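Local coordinates for odorant binding protein ASP5 (Apis mellifera, PDB 3R72) that probably binds and carries small hydrophobic odorants in the antennae, and here holds two molecules of n-butyl-benzenesulfonamide within its helical fold, at residues 42-47 / 103-108; 56-61 / 98-103; 18-21 / 26-29. All blocks are in the same frame, centred on the assembly; numbering follows the deposited sequence. Where two conformers were deposited one is given.

Starting at the N terminus, contact 3 comes first: residues 18-21 and 26-29 close a short corner between helix 5-23 and helix 27-32. Contact 1 opens next in the chain, at 42-47, and its long loop closes only at 103-108, tying helix 42-54 to helix 100-114. Contact 2 is nested in that span, overlapping its closing end at Lys-103, and pins the hairpin turn of 56-61 against the start of helix 100-114 at 98-103. Contacts 1 and 2 touch and are linked by the Cys-46 to Cys-101 disulfide. Contact 3 is in series with both; it meets contact 1 where Cys-19 packs on Tyr-47, and does not reach contact 2.

Contact 1. Residues 42-47 / 103-108; sequences HDLQCY and KTYQYV. With NBB (N-butyl-benzenesulfonamide), chain B.
Gln-45 lays its CG methylene over one face of the Tyr-105 ring, a CH-pi contact with CG 3.6 Å from the ring centroid and 25° off the normal, so it sits somewhat toward the rim. The rest of the Gln-45 side chain runs on across the ring at about a right angle to the tyrosine, and its amide is steeply inclined to the ring: NE2 of Gln-45 comes 3.5 Å from CD2 of Tyr-105. The tyrosine can reach under the glutamine because its CG lies opposite the backbone N (chi1 -165°), carrying the ring toward helix 42-54.

Apolar packing continues at the far end of the ring. Leu-44 CD2 touches Tyr-105 CE1 at 3.8 Å and comes within 3.4 Å of Tyr-105 OH, approaching obliquely.

The polar ends are satisfied by neighbours. Tyr-105 OH hydrogen-bonds to Pro-39 O and Gln-45 NE2 to Asp-40 OD2, so the loop leading into helix 42-54 takes up the polar ends of both side chains. Thr-104, which faces the same helix, bonds through OG1 to the hydroxyl of Thr-49 and also to that of Thr-48.

On the ligand side, Tyr-107 lines the pocket. Its CE2 is 3.8 Å from C2 of n-butyl-benzenesulfonamide, and its ring also meets that of His-111.

In the fold this is a buried crossing of helices 42-54 and 100-114 in the PBP/GOBP bundle. The short segment axes pass 8.3 Å apart at 78°, and the Cys-46 to Cys-101 disulfide ties the same two helices covalently. Tyr-47 packs on helix 5-23, while Tyr-107 and Thr-104 reach further along helix 42-54 to Met-52.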
# COMPACT_ATOMS: atom_id res chain seq x y z
N HIS A 42 9.04 -12.68 -3.91
CA HIS A 42 9.77 -11.78 -3.04
C HIS A 42 10.03 -10.42 -3.70
O HIS A 42 10.09 -9.42 -3.00
CB HIS A 42 11.06 -12.43 -2.55
CG HIS A 42 11.70 -11.71 -1.41
ND1 HIS A 42 12.78 -10.88 -1.58
CD2 HIS A 42 11.43 -11.71 -0.09
CE1 HIS A 42 13.14 -10.38 -0.41
NE2 HIS A 42 12.34 -10.88 0.52
N ASP A 43 10.17 -10.39 -5.02
CA ASP A 43 10.37 -9.11 -5.69
C ASP A 43 9.13 -8.22 -5.62
O ASP A 43 9.23 -7.04 -5.35
CB ASP A 43 10.85 -9.33 -7.11
CG ASP A 43 12.20 -10.01 -7.16
OD1 ASP A 43 13.05 -9.70 -6.30
OD2 ASP A 43 12.40 -10.86 -8.04
N LEU A 44 7.95 -8.80 -5.83
CA LEU A 44 6.72 -8.05 -5.64
C LEU A 44 6.58 -7.62 -4.19
O LEU A 44 6.17 -6.48 -3.91
CB LEU A 44 5.50 -8.87 -6.10
CG LEU A 44 4.16 -8.17 -5.95
CD1 LEU A 44 4.09 -6.85 -6.70
CD2 LEU A 44 3.04 -9.13 -6.38
N GLN A 45 6.96 -8.49 -3.26
CA GLN A 45 6.93 -8.12 -1.86
C GLN A 45 7.80 -6.88 -1.62
O GLN A 45 7.37 -5.91 -0.98
CB GLN A 45 7.38 -9.30 -1.00
CG GLN A 45 6.41 -10.47 -1.07
CD GLN A 45 6.91 -11.76 -0.48
OE1 GLN A 45 8.07 -11.91 -0.12
NE2 GLN A 45 6.00 -12.72 -0.39
N CYS A 46 9.00 -6.88 -2.17
CA CYS A 46 9.90 -5.73 -1.98
C CYS A 46 9.41 -4.47 -2.68
O CYS A 46 9.68 -3.37 -2.20
CB CYS A 46 11.32 -6.09 -2.38
SG CYS A 46 12.08 -7.36 -1.29
N TYR A 47 8.65 -4.61 -3.77
CA TYR A 47 8.00 -3.45 -4.38
C TYR A 47 7.07 -2.77 -3.37
O TYR A 47 7.05 -1.54 -3.27
CB TYR A 47 7.27 -3.85 -5.67
CG TYR A 47 6.40 -2.76 -6.23
CD1 TYR A 47 6.88 -1.83 -7.14
CD2 TYR A 47 5.08 -2.63 -5.81
CE1 TYR A 47 6.07 -0.80 -7.60
CE2 TYR A 47 4.28 -1.61 -6.28
CZ TYR A 47 4.78 -0.70 -7.18
OH TYR A 47 3.99 0.32 -7.64
N LYS A 103 6.64 -8.46 5.47
CA LYS A 103 5.73 -7.75 6.36
C LYS A 103 4.84 -6.78 5.61
O LYS A 103 3.62 -6.78 5.80
CB LYS A 103 6.51 -7.01 7.43
CG LYS A 103 7.17 -7.90 8.47
CD LYS A 103 7.69 -7.07 9.65
CE LYS A 103 8.42 -7.93 10.66
NZ LYS A 103 9.35 -7.15 11.52
N THR A 104 5.42 -5.92 4.78
CA THR A 104 4.58 -4.96 4.07
C THR A 104 3.63 -5.67 3.12
O THR A 104 2.48 -5.26 2.99
CB THR A 104 5.39 -3.87 3.34
OG1 THR A 104 6.24 -4.44 2.35
CG2 THR A 104 6.21 -3.07 4.31
N TYR A 105 4.07 -6.75 2.49
CA TYR A 105 3.19 -7.49 1.59
C TYR A 105 2.00 -8.08 2.34
O TYR A 105 0.87 -8.05 1.85
CB TYR A 105 3.96 -8.59 0.92
CG TYR A 105 3.32 -9.25 -0.29
CD1 TYR A 105 3.01 -8.53 -1.43
CD2 TYR A 105 3.14 -10.62 -0.34
CE1 TYR A 105 2.55 -9.15 -2.58
CE2 TYR A 105 2.68 -11.25 -1.47
CZ TYR A 105 2.38 -10.50 -2.58
OH TYR A 105 1.96 -11.07 -3.75
N GLN A 106 2.24 -8.61 3.53
CA GLN A 106 1.17 -9.13 4.37
C GLN A 106 0.19 -8.02 4.74
O GLN A 106 -1.02 -8.23 4.76
CB GLN A 106 1.75 -9.78 5.63
CG GLN A 106 2.51 -11.09 5.41
CD GLN A 106 3.51 -11.38 6.51
OE1 GLN A 106 3.37 -10.88 7.63
NE2 GLN A 106 4.55 -12.15 6.19
N TYR A 107 0.69 -6.83 5.05
CA TYR A 107 -0.16 -5.71 5.41
C TYR A 107 -1.05 -5.29 4.23
O TYR A 107 -2.25 -5.06 4.38
CB TYR A 107 0.71 -4.54 5.91
CG TYR A 107 -0.13 -3.38 6.37
CD1 TYR A 107 -0.72 -3.40 7.62
CD2 TYR A 107 -0.39 -2.30 5.56
CE1 TYR A 107 -1.56 -2.41 8.06
CE2 TYR A 107 -1.21 -1.28 5.99
CZ TYR A 107 -1.81 -1.36 7.24
OH TYR A 107 -2.66 -0.38 7.66
N VAL A 108 -0.45 -5.21 3.05
CA VAL A 108 -1.19 -4.89 1.84
C VAL A 108 -2.30 -5.93 1.59
O VAL A 108 -3.42 -5.58 1.26
CB VAL A 108 -0.22 -4.77 0.63
CG1 VAL A 108 -0.99 -4.64 -0.67
CG2 VAL A 108 0.70 -3.57 0.85
O1S NBB B . 0.98 2.55 2.74
S NBB B . 0.07 2.77 1.68
O2S NBB B . 0.66 2.99 0.39
N10 NBB B . -0.79 4.06 2.07
C11 NBB B . -1.50 4.12 3.33
C12 NBB B . -2.83 4.85 3.20
C13 NBB B . -3.87 4.10 2.38
C14 NBB B . -4.39 2.90 3.14
C4 NBB B . -0.96 1.50 1.59
C5 NBB B . -1.92 1.48 0.58
C6 NBB B . -2.83 0.42 0.46
C1 NBB B . -2.80 -0.65 1.35
C2 NBB B . -1.84 -0.66 2.34
C3 NBB B . -0.94 0.39 2.47

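Contact 2. Residues 56-61 / 98-103; sequences RTFKNG and GDDCQK. With NBB (N-butyl-benzenesulfonamide), chain B.
Phe-58 turns the rim of its ring to the carboxylate of Asp-100. CE2 of Phe-58 lies 3.6 Å from Asp-100 CG, with OD1 close to the ring plane, and ring and carboxylate planes stand 70° apart. The acid thus meets the ring's hydrogen-bearing edge, which would suit its negative charge. Phe-58 gets there with CG swung away from its own backbone N (chi1 -171°), while its ring also packs edge-to-face with Phe-63. Asp-100 reaches further, to the Gly-61 backbone: OD1 is 3.7 Å from Gly-61 CA, and a water bridges the two residues, giving a hydrogen bond to Asp-100 OD2 and taking a weak one from Gly-61 N.

Gly-61 and Asn-60, both at positive phi, form a type I' turn joining strands 58-59 and 62-63 in a beta hairpin. In the partner segment, Asp-99 and Gln-102 form a capping box at the start of helix 100-114: Gln-102 N donates to Asp-99 OD2 (2.9 Å), and Asp-99 N donates in return to a lone pair of Gln-102 OE1 (2.8 Å).

Lys-103 stretches its extended chain toward the turn, NZ stopping 4.0 Å from Gly-61 O. Before the hairpin, Thr-57 OG1 lies 2.9 Å from sulfonyl O1S of n-butyl-benzenesulfonamide, with Met-52 O a competing acceptor.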
# COMPACT_ATOMS: atom_id res chain seq x y z
N ARG A 56 6.33 7.04 3.54
CA ARG A 56 6.68 7.18 4.94
C ARG A 56 5.74 6.35 5.84
O ARG A 56 5.67 6.58 7.05
CB ARG A 56 6.71 8.66 5.37
CG ARG A 56 7.36 9.65 4.39
CD ARG A 56 8.86 9.50 4.43
NE ARG A 56 9.43 9.71 5.76
CZ ARG A 56 10.68 9.38 6.10
NH1 ARG A 56 11.48 8.84 5.20
NH2 ARG A 56 11.11 9.60 7.34
N THR A 57 5.06 5.36 5.25
CA THR A 57 4.16 4.50 6.00
C THR A 57 4.87 3.25 6.55
O THR A 57 4.28 2.51 7.33
CB THR A 57 2.96 4.14 5.14
OG1 THR A 57 3.41 3.56 3.92
CG2 THR A 57 2.11 5.36 4.86
N PHE A 58 6.12 3.04 6.14
CA PHE A 58 6.98 2.02 6.71
C PHE A 58 8.35 2.66 6.82
O PHE A 58 8.81 3.33 5.89
CB PHE A 58 7.02 0.79 5.81
CG PHE A 58 7.71 -0.40 6.43
CD1 PHE A 58 7.02 -1.29 7.23
CD2 PHE A 58 9.05 -0.63 6.22
CE1 PHE A 58 7.63 -2.40 7.77
CE2 PHE A 58 9.69 -1.74 6.77
CZ PHE A 58 8.97 -2.63 7.55
N LYS A 59 9.01 2.47 7.96
CA LYS A 59 10.28 3.11 8.24
C LYS A 59 11.01 2.32 9.32
O LYS A 59 10.38 1.92 10.30
CB LYS A 59 10.00 4.55 8.72
CG LYS A 59 11.22 5.35 9.11
CD LYS A 59 10.85 6.79 9.43
CE LYS A 59 10.10 6.94 10.75
NZ LYS A 59 9.93 8.38 11.13
N ASN A 60 12.31 2.12 9.16
CA ASN A 60 13.12 1.43 10.16
C ASN A 60 12.54 0.10 10.61
O ASN A 60 12.53 -0.21 11.80
CB ASN A 60 13.35 2.33 11.38
CG ASN A 60 14.19 3.52 11.06
OD1 ASN A 60 15.10 3.45 10.23
ND2 ASN A 60 13.92 4.63 11.74
N GLY A 61 12.06 -0.67 9.66
CA GLY A 61 11.60 -2.00 9.96
C GLY A 61 10.22 -2.10 10.58
O GLY A 61 9.80 -3.20 10.93
N GLY A 98 8.46 -12.11 9.29
CA GLY A 98 9.41 -12.22 8.20
C GLY A 98 10.21 -10.96 7.98
O GLY A 98 10.31 -10.11 8.87
N ASP A 99 10.83 -10.85 6.82
CA ASP A 99 11.61 -9.68 6.49
C ASP A 99 10.70 -8.49 6.15
O ASP A 99 9.47 -8.63 6.14
CB ASP A 99 12.69 -9.96 5.42
CG ASP A 99 12.15 -10.20 4.02
OD1 ASP A 99 12.94 -10.67 3.18
OD2 ASP A 99 10.99 -9.91 3.73
N ASP A 100 11.28 -7.31 5.94
CA ASP A 100 10.45 -6.12 5.72
C ASP A 100 9.54 -6.28 4.51
O ASP A 100 8.39 -5.82 4.53
CB ASP A 100 11.30 -4.87 5.53
CG ASP A 100 12.02 -4.45 6.79
OD1 ASP A 100 11.74 -4.99 7.87
OD2 ASP A 100 12.88 -3.55 6.67
N CYS A 101 10.05 -6.93 3.47
CA CYS A 101 9.29 -7.15 2.24
C CYS A 101 8.07 -8.03 2.53
O CYS A 101 6.96 -7.76 2.06
CB CYS A 101 10.17 -7.78 1.15
SG CYS A 101 11.60 -6.77 0.68
N GLN A 102 8.28 -9.10 3.27
CA GLN A 102 7.20 -9.99 3.65
C GLN A 102 6.18 -9.29 4.53
O GLN A 102 4.98 -9.45 4.34
CB GLN A 102 7.79 -11.23 4.34
CG GLN A 102 8.59 -12.08 3.37
CD GLN A 102 9.46 -13.14 4.02
OE1 GLN A 102 10.00 -12.96 5.10
NE2 GLN A 102 9.65 -14.23 3.31
N LYS A 103 6.64 -8.46 5.47
CA LYS A 103 5.73 -7.75 6.36
C LYS A 103 4.84 -6.78 5.61
O LYS A 103 3.62 -6.78 5.80
CB LYS A 103 6.51 -7.01 7.43
CG LYS A 103 7.17 -7.90 8.47
CD LYS A 103 7.69 -7.07 9.65
CE LYS A 103 8.42 -7.93 10.66
NZ LYS A 103 9.35 -7.15 11.52
O1S NBB B . 0.98 2.55 2.74
S NBB B . 0.07 2.77 1.68
O2S NBB B . 0.66 2.99 0.39
N10 NBB B . -0.79 4.06 2.07
C11 NBB B . -1.50 4.12 3.33
C12 NBB B . -2.83 4.85 3.20
C13 NBB B . -3.87 4.10 2.38
C14 NBB B . -4.39 2.90 3.14
C4 NBB B . -0.96 1.50 1.59
C5 NBB B . -1.92 1.48 0.58
C6 NBB B . -2.83 0.42 0.46
C1 NBB B . -2.80 -0.65 1.35
C2 NBB B . -1.84 -0.66 2.34
C3 NBB B . -0.94 0.39 2.47
O HOH W 1 13.32 -0.77 7.17

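Contact 3. Residues 18-21 / 26-29; sequences SCLQ and TEEL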
# COMPACT_ATOMS: atom_id res chain seq x y z
N SER A 18 9.18 4.76 -10.31
CA SER A 18 10.44 4.72 -9.58
C SER A 18 10.71 3.33 -9.03
O SER A 18 11.77 2.74 -9.25
CB SER A 18 10.40 5.71 -8.42
OG SER A 18 11.60 5.66 -7.65
N CYS A 19 9.75 2.80 -8.28
CA CYS A 19 9.94 1.50 -7.64
C CYS A 19 10.01 0.33 -8.66
O CYS A 19 10.76 -0.63 -8.44
CB CYS A 19 8.87 1.29 -6.57
SG CYS A 19 9.06 2.32 -5.08
N LEU A 20 9.24 0.39 -9.75
CA LEU A 20 9.28 -0.68 -10.78
C LEU A 20 10.67 -0.80 -11.37
O LEU A 20 11.15 -1.91 -11.63
CB LEU A 20 8.31 -0.43 -11.94
CG LEU A 20 6.82 -0.76 -11.79
CD1 LEU A 20 6.06 -0.37 -13.04
CD2 LEU A 20 6.58 -2.23 -11.44
N GLN A 21 11.29 0.34 -11.60
CA GLN A 21 12.63 0.42 -12.19
C GLN A 21 13.66 -0.13 -11.20
O GLN A 21 14.53 -0.91 -11.57
CB GLN A 21 12.95 1.87 -12.56
N THR A 26 7.61 -6.23 -13.35
CA THR A 26 6.75 -5.68 -14.37
C THR A 26 5.54 -4.97 -13.78
O THR A 26 5.06 -5.27 -12.68
CB THR A 26 6.24 -6.80 -15.30
OG1 THR A 26 5.44 -7.68 -14.52
CG2 THR A 26 7.40 -7.57 -15.96
N GLU A 27 5.00 -4.07 -14.58
CA GLU A 27 3.77 -3.42 -14.23
C GLU A 27 2.62 -4.43 -14.09
O GLU A 27 1.76 -4.29 -13.22
CB GLU A 27 3.44 -2.33 -15.25
CG GLU A 27 2.26 -1.52 -14.84
CD GLU A 27 2.29 -0.11 -15.38
OE1 GLU A 27 2.85 0.11 -16.48
OE2 GLU A 27 1.73 0.77 -14.71
N GLU A 28 2.63 -5.46 -14.93
CA GLU A 28 1.62 -6.50 -14.84
C GLU A 28 1.58 -7.10 -13.43
O GLU A 28 0.51 -7.30 -12.85
CB GLU A 28 1.89 -7.60 -15.87
CG GLU A 28 0.88 -8.74 -15.76
CD GLU A 28 1.22 -9.97 -16.56
OE1 GLU A 28 2.15 -9.97 -17.39
OE2 GLU A 28 0.52 -10.98 -16.33
N LEU A 29 2.74 -7.41 -12.88
CA LEU A 29 2.81 -8.07 -11.59
C LEU A 29 2.25 -7.15 -10.49
O LEU A 29 1.51 -7.58 -9.61
CB LEU A 29 4.27 -8.47 -11.35
CG LEU A 29 4.52 -9.32 -10.11
CD1 LEU A 29 3.77 -10.64 -10.17
CD2 LEU A 29 6.01 -9.56 -9.96
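A tight corner between two helices brings these residues together: helix 5-23 ends, the chain turns, and helix 27-32 starts with Thr-26 as its N-cap. Leu-20 points into the corner, where it also touches Ile-25 of the turn. Its two methyls divide the work. CD2 of Leu-20 rests against the Thr-26 carbonyl, 3.6 Å from Thr-26 O, while CD1 of Leu-20 lies 3.9 Å from Glu-27 CB. The leucine sets CG beside its own backbone N (chi1 -80°), which sends the isopropyl fork toward the new helix, and it meets the Glu-27 side chain at a slant.

Thr-26 caps the helix through its side chain: Leu-29 N donates to Thr-26 OG1 at 3.2 Å, with an N-H...O angle of 154°. A weak bond from the same amide to Thr-26 O supplements it, so the first turn of helix 27-32 is held from the threonine. Glu-27 meets Leu-20 with CA and CB, the root of its side chain. Beyond CG the chain is extended and carries the carboxylate to a salt bridge between Glu-27 OE2 and Arg-16 NH1, a second tie from the short helix back to helix 5-23.

The contact lies at the protein surface, with the Glu-27 side chain about 13 Å from a bound n-butyl-benzenesulfonamide. Helix 42-54 packs beneath both halves of the corner: Cys-19 is disulfide-bonded to Cys-50 and touches Tyr-47, and Leu-29 packs on Leu-44.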